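Local coordinates for galactose-binding-like protein (Bacteroides thetaiotaomicron, PDB 7M1B) that is a SusE-like protein that probably binds carbohydrate such as galactose and may have a degradative capacity, at residues E116-P121 and Y127-N132; S273-R276 and Y282-R285; I319-W324 and I334-K339. One frame throughout, in Å; residues are numbered along the deposited sequence.

Contact 1 (E116-P121 and Y127-N132); sequences EIEVNP and YIHTTN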
loop_
_atom_site.group_PDB
_atom_site.type_symbol
_atom_site.label_atom_id
_atom_site.label_comp_id
_atom_site.label_asym_id
_atom_site.label_seq_id
_atom_site.Cartn_x
_atom_site.Cartn_y
_atom_site.Cartn_z
ATOM N N GLU A 116 2.334 -26.098 -10.266
ATOM C CA GLU A 116 1.318 -25.098 -9.993
ATOM C C GLU A 116 1.921 -23.683 -9.937
ATOM O O GLU A 116 1.210 -22.754 -9.560
ATOM C CB GLU A 116 0.615 -25.437 -8.677
ATOM C CG GLU A 116 -0.112 -26.787 -8.730
ATOM C CD GLU A 116 -1.314 -26.710 -9.657
ATOM O OE1 GLU A 116 -2.063 -25.682 -9.619
ATOM O OE2 GLU A 116 -1.480 -27.661 -10.437
ATOM N N ILE A 117 3.213 -23.518 -10.270
ATOM C CA ILE A 117 3.918 -22.266 -10.009
ATOM C C ILE A 117 3.346 -21.223 -10.954
ATOM O O ILE A 117 2.937 -21.602 -12.070
ATOM C CB ILE A 117 5.457 -22.428 -10.159
ATOM C CG1 ILE A 117 6.220 -21.256 -9.436
ATOM C CG2 ILE A 117 5.950 -22.668 -11.612
ATOM C CD1 ILE A 117 7.739 -21.435 -9.490
ATOM N N GLU A 118 3.240 -19.991 -10.422
ATOM C CA GLU A 118 2.929 -18.813 -11.197
ATOM C C GLU A 118 4.010 -17.774 -10.925
ATOM O O GLU A 118 4.458 -17.647 -9.780
ATOM C CB GLU A 118 1.488 -18.289 -10.986
ATOM C CG GLU A 118 1.063 -17.195 -11.935
ATOM C CD GLU A 118 -0.407 -16.826 -11.902
ATOM O OE1 GLU A 118 -1.244 -17.679 -11.518
ATOM O OE2 GLU A 118 -0.717 -15.694 -12.308
ATOM N N VAL A 119 4.481 -17.099 -11.974
ATOM C CA VAL A 119 5.498 -16.079 -11.819
ATOM C C VAL A 119 4.993 -14.828 -12.543
ATOM O O VAL A 119 4.677 -14.842 -13.758
ATOM C CB VAL A 119 6.834 -16.555 -12.407
ATOM C CG1 VAL A 119 7.996 -15.614 -12.106
ATOM C CG2 VAL A 119 7.194 -17.981 -11.946
ATOM N N ASN A 120 4.841 -13.747 -11.774
ATOM C CA ASN A 120 4.288 -12.524 -12.356
ATOM C C ASN A 120 5.269 -11.379 -12.164
ATOM O O ASN A 120 6.041 -11.345 -11.196
ATOM C CB ASN A 120 3.014 -12.076 -11.630
ATOM C CG ASN A 120 1.980 -13.169 -11.502
ATOM O OD1 ASN A 120 1.419 -13.360 -10.422
ATOM N ND2 ASN A 120 1.655 -13.801 -12.609
ATOM N N PRO A 121 5.235 -10.338 -13.031
ATOM C CA PRO A 121 6.063 -9.167 -12.772
ATOM C C PRO A 121 5.612 -8.469 -11.489
ATOM O O PRO A 121 4.423 -8.466 -11.138
ATOM C CB PRO A 121 5.765 -8.244 -13.962
ATOM C CG PRO A 121 5.037 -9.066 -14.983
ATOM C CD PRO A 121 4.434 -10.268 -14.262
ATOM N N TYR A 127 7.361 -11.797 -8.797
ATOM C CA TYR A 127 6.668 -12.394 -7.670
ATOM C C TYR A 127 6.403 -13.855 -8.008
ATOM O O TYR A 127 5.774 -14.134 -9.026
ATOM C CB TYR A 127 5.380 -11.626 -7.363
ATOM C CG TYR A 127 4.492 -12.222 -6.309
ATOM C CD1 TYR A 127 4.915 -12.277 -4.982
ATOM C CD2 TYR A 127 3.244 -12.746 -6.641
ATOM C CE1 TYR A 127 4.105 -12.816 -4.004
ATOM C CE2 TYR A 127 2.433 -13.311 -5.661
ATOM C CZ TYR A 127 2.866 -13.337 -4.340
ATOM O OH TYR A 127 2.136 -13.935 -3.326
ATOM N N ILE A 128 6.859 -14.752 -7.140
ATOM C CA ILE A 128 6.715 -16.198 -7.373
ATOM C C ILE A 128 5.709 -16.763 -6.387
ATOM O O ILE A 128 5.852 -16.520 -5.189
ATOM C CB ILE A 128 8.073 -16.891 -7.222
ATOM C CG1 ILE A 128 9.027 -16.431 -8.324
ATOM C CG2 ILE A 128 7.881 -18.406 -7.288
ATOM C CD1 ILE A 128 10.466 -16.817 -8.113
ATOM N N HIS A 129 4.681 -17.463 -6.878
ATOM C CA HIS A 129 3.689 -18.052 -5.988
ATOM C C HIS A 129 3.374 -19.484 -6.410
ATOM O O HIS A 129 3.358 -19.821 -7.591
ATOM C CB HIS A 129 2.439 -17.186 -5.767
ATOM C CG HIS A 129 1.801 -16.649 -6.996
ATOM N ND1 HIS A 129 0.496 -16.953 -7.349
ATOM C CD2 HIS A 129 2.274 -15.797 -7.936
ATOM C CE1 HIS A 129 0.189 -16.299 -8.466
ATOM N NE2 HIS A 129 1.276 -15.597 -8.848
ATOM N N THR A 130 3.144 -20.330 -5.404
ATOM C CA THR A 130 2.735 -21.715 -5.673
ATOM C C THR A 130 1.989 -22.252 -4.471
ATOM O O THR A 130 1.813 -21.506 -3.507
ATOM C CB THR A 130 3.898 -22.573 -6.189
ATOM O OG1 THR A 130 3.345 -23.750 -6.778
ATOM C CG2 THR A 130 4.907 -22.897 -5.111
ATOM N N THR A 131 1.581 -23.532 -4.558
ATOM C CA THR A 131 0.793 -24.169 -3.504
ATOM C C THR A 131 1.555 -25.311 -2.841
ATOM O O THR A 131 2.413 -25.993 -3.431
ATOM C CB THR A 131 -0.584 -24.601 -4.028
ATOM O OG1 THR A 131 -1.359 -25.111 -2.937
ATOM C CG2 THR A 131 -0.447 -25.661 -5.099
ATOM N N ASN A 132 1.212 -25.518 -1.575
ATOM C CA ASN A 132 1.965 -26.410 -0.709
ATOM C C ASN A 132 1.030 -26.804 0.427
ATOM O O ASN A 132 1.317 -26.515 1.590
ATOM C CB ASN A 132 3.225 -25.678 -0.229
ATOM C CG ASN A 132 4.124 -26.454 0.713
ATOM O OD1 ASN A 132 4.189 -27.686 0.633
ATOM N ND2 ASN A 132 4.850 -25.724 1.572
#

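Contact 2 (S273-R276 and Y282-R285); sequences SWQR and YYYR. With EDO (1,2-ethanediol), chain B.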
loop_
_atom_site.group_PDB
_atom_site.type_symbol
_atom_site.label_atom_id
_atom_site.label_comp_id
_atom_site.label_asym_id
_atom_site.label_seq_id
_atom_site.Cartn_x
_atom_site.Cartn_y
_atom_site.Cartn_z
ATOM N N SER A 273 2.205 10.506 1.522
ATOM C CA SER A 273 1.117 11.117 2.307
ATOM C C SER A 273 1.669 12.403 2.922
ATOM O O SER A 273 2.806 12.443 3.438
ATOM C CB SER A 273 0.755 10.151 3.466
ATOM O OG SER A 273 -0.275 10.750 4.209
ATOM N N TRP A 274 0.920 13.515 2.752
ATOM C CA TRP A 274 1.245 14.747 3.449
ATOM C C TRP A 274 0.189 15.139 4.458
ATOM O O TRP A 274 -0.991 15.089 4.141
ATOM C CB TRP A 274 1.338 15.931 2.469
ATOM C CG TRP A 274 2.572 15.869 1.609
ATOM C CD1 TRP A 274 3.703 16.607 1.810
ATOM C CD2 TRP A 274 2.720 15.202 0.348
ATOM N NE1 TRP A 274 4.567 16.449 0.749
ATOM C CE2 TRP A 274 3.989 15.584 -0.158
ATOM C CE3 TRP A 274 1.946 14.283 -0.387
ATOM C CZ2 TRP A 274 4.505 15.066 -1.367
ATOM C CZ3 TRP A 274 2.432 13.834 -1.613
ATOM C CH2 TRP A 274 3.696 14.204 -2.084
ATOM N N GLN A 275 0.666 15.531 5.666
ATOM C CA GLN A 275 -0.204 16.062 6.700
ATOM C C GLN A 275 -0.565 17.532 6.386
ATOM O O GLN A 275 0.207 18.253 5.738
ATOM C CB GLN A 275 0.533 16.102 8.055
ATOM C CG GLN A 275 0.799 14.684 8.601
ATOM C CD GLN A 275 1.709 14.799 9.804
ATOM O OE1 GLN A 275 1.507 15.631 10.693
ATOM N NE2 GLN A 275 2.708 13.927 9.833
ATOM N N ARG A 276 -1.718 17.986 6.936
ATOM C CA ARG A 276 -2.068 19.417 6.804
ATOM C C ARG A 276 -1.025 20.164 7.652
ATOM O O ARG A 276 -0.588 19.735 8.733
ATOM C CB ARG A 276 -3.492 19.618 7.397
ATOM C CG ARG A 276 -3.890 21.088 7.551
ATOM C CD ARG A 276 -3.550 21.637 8.927
ATOM N NE ARG A 276 -4.357 20.952 9.981
ATOM C CZ ARG A 276 -5.551 21.414 10.430
ATOM N NH1 ARG A 276 -6.044 22.599 9.990
ATOM N NH2 ARG A 276 -6.194 20.678 11.288
ATOM N N TYR A 282 0.747 22.732 12.539
ATOM C CA TYR A 282 -0.312 21.716 12.575
ATOM C C TYR A 282 0.182 20.287 12.404
ATOM O O TYR A 282 -0.598 19.336 12.472
ATOM C CB TYR A 282 -1.421 22.039 11.577
ATOM C CG TYR A 282 -2.299 23.115 12.132
ATOM C CD1 TYR A 282 -1.984 24.472 11.910
ATOM C CD2 TYR A 282 -3.530 22.805 12.714
ATOM C CE1 TYR A 282 -2.805 25.475 12.429
ATOM C CE2 TYR A 282 -4.321 23.788 13.302
ATOM C CZ TYR A 282 -4.003 25.142 13.070
ATOM O OH TYR A 282 -4.815 26.129 13.601
ATOM N N TYR A 283 1.469 20.140 12.067
ATOM C CA TYR A 283 1.974 18.779 11.982
ATOM C C TYR A 283 1.832 18.018 13.302
ATOM O O TYR A 283 1.992 18.554 14.422
ATOM C CB TYR A 283 3.436 18.741 11.470
ATOM C CG TYR A 283 3.643 19.152 10.037
ATOM C CD1 TYR A 283 2.782 18.709 9.023
ATOM C CD2 TYR A 283 4.750 19.931 9.669
ATOM C CE1 TYR A 283 3.005 19.073 7.691
ATOM C CE2 TYR A 283 4.991 20.283 8.327
ATOM C CZ TYR A 283 4.160 19.789 7.341
ATOM O OH TYR A 283 4.334 20.156 6.026
ATOM N N TYR A 284 1.556 16.736 13.154
ATOM C CA TYR A 284 1.579 15.755 14.245
ATOM C C TYR A 284 0.536 16.117 15.326
ATOM O O TYR A 284 0.748 15.852 16.512
ATOM C CB TYR A 284 3.005 15.676 14.828
ATOM C CG TYR A 284 3.954 15.070 13.829
ATOM C CD1 TYR A 284 3.903 13.717 13.506
ATOM C CD2 TYR A 284 4.898 15.877 13.251
ATOM C CE1 TYR A 284 4.778 13.162 12.571
ATOM C CE2 TYR A 284 5.768 15.348 12.295
ATOM C CZ TYR A 284 5.738 13.980 12.007
ATOM O OH TYR A 284 6.567 13.416 11.076
ATOM N N ARG A 285 -0.567 16.719 14.893
ATOM C CA ARG A 285 -1.720 16.987 15.767
ATOM C C ARG A 285 -2.865 17.438 14.843
ATOM O O ARG A 285 -2.727 17.408 13.607
ATOM C CB ARG A 285 -1.379 18.135 16.745
ATOM C CG ARG A 285 -1.182 19.539 16.151
ATOM C CD ARG A 285 -0.938 20.688 17.162
ATOM N NE ARG A 285 -0.976 22.063 16.580
ATOM C CZ ARG A 285 -1.995 22.953 16.558
ATOM N NH1 ARG A 285 -3.170 22.629 17.093
ATOM N NH2 ARG A 285 -1.828 24.162 15.990
HETATM C C1 EDO B . -9.250 25.436 8.933
HETATM O O1 EDO B . -8.007 25.957 9.392
HETATM C C2 EDO B . -9.333 23.980 9.227
HETATM O O2 EDO B . -8.744 23.508 10.478
HETATM O O HOH W 1 2.533 18.835 4.440
HETATM O O HOH W 2 -2.939 18.685 11.047
#

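Contact 3 (I319-W324 and I334-K339); sequences IKPSGW and ITYASK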
loop_
_atom_site.group_PDB
_atom_site.type_symbol
_atom_site.label_atom_id
_atom_site.label_comp_id
_atom_site.label_asym_id
_atom_site.label_seq_id
_atom_site.Cartn_x
_atom_site.Cartn_y
_atom_site.Cartn_z
ATOM N N ILE A 319 5.678 8.297 11.192
ATOM C CA ILE A 319 6.706 8.491 12.219
ATOM C C ILE A 319 6.903 9.979 12.507
ATOM O O ILE A 319 6.982 10.804 11.577
ATOM C CB ILE A 319 8.020 7.814 11.753
ATOM C CG1 ILE A 319 7.821 6.293 11.621
ATOM C CG2 ILE A 319 9.114 8.092 12.770
ATOM C CD1 ILE A 319 7.110 5.636 12.774
ATOM N N LYS A 320 7.047 10.311 13.822
ATOM C CA LYS A 320 7.472 11.640 14.267
ATOM C C LYS A 320 8.957 11.559 14.618
ATOM O O LYS A 320 9.278 10.983 15.634
ATOM C CB LYS A 320 6.648 12.159 15.443
ATOM C CG LYS A 320 6.937 13.613 15.795
ATOM C CD LYS A 320 6.008 14.023 16.981
ATOM C CE LYS A 320 6.135 15.524 17.240
ATOM N NZ LYS A 320 5.265 15.928 18.387
ATOM N N PRO A 321 9.917 11.975 13.775
ATOM C CA PRO A 321 11.350 11.716 14.056
ATOM C C PRO A 321 11.822 12.053 15.476
ATOM O O PRO A 321 12.594 11.302 16.089
ATOM C CB PRO A 321 12.075 12.630 13.059
ATOM C CG PRO A 321 11.137 12.644 11.866
ATOM C CD PRO A 321 9.730 12.689 12.487
ATOM N N SER A 322 11.367 13.188 16.017
ATOM C CA SER A 322 11.799 13.599 17.359
ATOM C C SER A 322 11.230 12.721 18.475
ATOM O O SER A 322 11.799 12.650 19.594
ATOM C CB SER A 322 11.316 15.006 17.591
ATOM O OG SER A 322 9.881 14.975 17.769
ATOM N N GLY A 323 10.035 12.154 18.234
ATOM C CA GLY A 323 9.306 11.441 19.274
ATOM C C GLY A 323 8.799 12.399 20.382
ATOM O O GLY A 323 8.334 11.950 21.430
ATOM N N TRP A 324 8.779 13.731 20.147
ATOM C CA TRP A 324 8.317 14.686 21.152
ATOM C C TRP A 324 6.821 14.574 21.344
ATOM O O TRP A 324 6.092 14.045 20.485
ATOM C CB TRP A 324 8.701 16.102 20.692
ATOM C CG TRP A 324 10.178 16.413 20.749
ATOM C CD1 TRP A 324 11.208 15.656 21.241
ATOM C CD2 TRP A 324 10.745 17.678 20.370
ATOM N NE1 TRP A 324 12.393 16.355 21.151
ATOM C CE2 TRP A 324 12.140 17.593 20.608
ATOM C CE3 TRP A 324 10.234 18.837 19.766
ATOM C CZ2 TRP A 324 12.993 18.669 20.332
ATOM C CZ3 TRP A 324 11.073 19.910 19.525
ATOM C CH2 TRP A 324 12.449 19.811 19.772
ATOM N N ILE A 334 9.364 18.946 11.214
ATOM C CA ILE A 334 8.662 19.815 10.253
ATOM C C ILE A 334 9.207 19.659 8.828
ATOM O O ILE A 334 8.447 19.487 7.869
ATOM C CB ILE A 334 8.761 21.253 10.769
ATOM C CG1 ILE A 334 7.867 21.430 12.010
ATOM C CG2 ILE A 334 8.368 22.201 9.625
ATOM C CD1 ILE A 334 8.189 22.677 12.806
ATOM N N THR A 335 10.523 19.605 8.685
ATOM C CA THR A 335 11.109 19.307 7.399
ATOM C C THR A 335 10.631 17.941 6.896
ATOM O O THR A 335 10.275 17.801 5.710
ATOM C CB THR A 335 12.644 19.405 7.512
ATOM O OG1 THR A 335 12.956 20.726 7.959
ATOM C CG2 THR A 335 13.371 19.135 6.207
ATOM N N TYR A 336 10.776 16.900 7.722
ATOM C CA TYR A 336 10.378 15.548 7.348
ATOM C C TYR A 336 8.926 15.502 6.853
ATOM O O TYR A 336 8.627 14.913 5.802
ATOM C CB TYR A 336 10.642 14.577 8.503
ATOM C CG TYR A 336 10.223 13.136 8.324
ATOM C CD1 TYR A 336 11.019 12.208 7.670
ATOM C CD2 TYR A 336 8.964 12.716 8.755
ATOM C CE1 TYR A 336 10.614 10.876 7.544
ATOM C CE2 TYR A 336 8.549 11.395 8.674
ATOM C CZ TYR A 336 9.347 10.486 7.993
ATOM O OH TYR A 336 8.885 9.195 7.913
ATOM N N ALA A 337 8.001 16.036 7.653
ATOM C CA ALA A 337 6.620 15.912 7.216
ATOM C C ALA A 337 6.363 16.719 5.950
ATOM O O ALA A 337 5.556 16.271 5.124
ATOM C CB ALA A 337 5.729 16.443 8.348
ATOM N N SER A 338 6.997 17.890 5.823
ATOM C CA SER A 338 6.683 18.722 4.668
ATOM C C SER A 338 7.145 18.058 3.346
ATOM O O SER A 338 6.659 18.453 2.272
ATOM C CB SER A 338 7.302 20.118 4.851
ATOM O OG SER A 338 8.763 20.040 4.644
ATOM N N LYS A 339 8.139 17.149 3.405
ATOM C CA LYS A 339 8.665 16.477 2.222
ATOM C C LYS A 339 7.813 15.278 1.770
ATOM O O LYS A 339 7.965 14.742 0.653
ATOM C CB LYS A 339 10.126 16.095 2.486
ATOM C CG LYS A 339 10.299 14.715 3.134
ATOM C CD LYS A 339 11.662 14.058 2.826
ATOM C CE LYS A 339 12.675 14.204 3.946
ATOM N NZ LYS A 339 14.061 13.869 3.520
HETATM O O HOH W 3 6.427 8.647 8.353
#

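Contact 1 (E116-P121 and Y127-N132)
Glu116, just past the end of helix 109-115, touches the partner strand through its aliphatic part, CB lying 3.7 Å from Thr131 CG2. Ile117 extends CD1 to within 3.7 Å of Ile128 CG2, an apolar contact. Glu118 opens the antiparallel ladder of this beta hairpin as a hydrogen-bonded pair with His129: Glu118 N reaches His129 O at 2.8 Å, nearly straight at 170°, and His129 N returns a bond to Glu118 O. Glu118 CB also lies over one face of the imidazole, 3.7 Å from the His129 ring centroid, a CH-pi contact. Val119 forms a non-hydrogen-bonded pair with Ile128; its buried side chain also packs on Tyr193, Thr195 and Leu197 of strand 193-197. Asn120 pairs through the backbone with Tyr127, while its OD1 accepts from His129 NE2 at 2.7 Å, the donor 40° above the carbonyl plane. With chi1 at 49°, His129 CG sits between the backbone N and carbonyl carbon, which carries the ring across to Asn120. Without the imidazole, as with an alanine here, Asn120 OD1 would probably lose this donor and Glu118 CB the ring it lies over. Because Asn120 ND2 also donates to Glu118 OE2 at 3.0 Å, the amide is gripped at both ends: carboxylate, amide and imidazole form a chain that fixes which way the amide is flipped and is consistent with a proton on His129 NE2.

Contact 2 (S273-R276 and Y282-R285)
Gln275 meets Tyr284 with its amide turned almost perpendicular to the phenol ring, the two planes 83° apart. Gln275 NE2 lies over one face of that ring, offset toward the rim and 3.5 Å from Tyr284 CE1, while OE1 accepts from Tyr284 N at 2.7 Å, the donor lying in the carbonyl plane. That backbone bond holds the type II beta turn Tyr282-Arg285; the ring is merely packed against the amide. The Tyr283 ring is set differently: it presents its edge to Gln275 O, and its CD1 packs 3.6 Å from Gln275 CB. Water 1 joins Tyr283 OH to Gln275 O. At Arg276 the flat groups are closer to parallel, 29° apart, with Tyr282 CD2 over the centre of one guanidinium face at 3.4 Å from Arg276 CZ. Bends at chi2 and chi3 bring the arginine back alongside Tyr282 CB. Water 2 accepts from Arg276 NE at 2.9 Å and donates to Tyr282 O, bridging the same pair. At the guanidinium edge, near its plane, NH1 donates to O2 of a 1,2-ethanediol, probably from the crystallisation liquor; NH2 also bonds to Ala286 O. The whole contact lies where strand 256-274 runs out into a loop: Gln275 NE2 reaches Glu341 OE1 on strand 341-344, Tyr283 packs on Ala337 and Ser338 of helix 331-338, and Tyr284 touches Asp333 and Tyr336 of the same helix.

Contact 3 (I319-W324 and I334-K339)
Pro321 rests on the ring of Tyr336 from within a type I beta turn, Lys320-Gly323, that faces helix 331-338 in the galactose-binding-domain-like part of the chain. This is the close-packed portion: Pro321 CG stands 4.0 Å from the Tyr336 ring centroid and 26° off the normal, a CH-pi contact over the face, offset toward the rim. With its CG anti to the backbone N (chi1 177°), Tyr336 extends from the helix toward the turn and offers that face to the proline. Further along the ring, Ile319 O approaches Tyr336 CE2 at 3.4 Å. The turn is held by bonds of its own. Gly323 N donates to Lys320 O at 3.0 Å, and Ser322 OG accepts from Trp324 N at 2.9 Å, the backbone N two residues on, which makes an ST turn. Ser322 OG is bonded to Asp333 OD2 as well, tying the turn to the helix a second time. The contact as a whole is small, with 136 Å² buried between the two segments and none of the touching residues fully buried. Its loose side is the Ile319 end, where water replaces direct polar contact. There water 3 lies in the plane of the Tyr336 ring at its edge, accepts from Ile319 N at 3.0 Å and hydrogen-bonds to Tyr336 OH at 2.6 Å.

Overall arrangement
Contacts 2 and 3 form one neighbourhood, their centres 9 Å apart, whereas contact 1 lies on the opposite side of the chain's centre, 40 Å from contact 2 and 39 Å from contact 3, centre to centre. Its nearest atoms are about 23 Å from contact 2 and about 25 Å from contact 3, so the hairpin does not touch the other two. Contacts 2 and 3 are joined chiefly by Tyr284, whose OH lies 2.7 Å from Ile319 O, a probable hydrogen bond, and by Tyr283 OH packing 3.1 Å from Ser338 CA. The ethanediol at contact 2 probably reflects crystallisation and marks no established sugar site, and none of the contacts includes an identified catalytic residue.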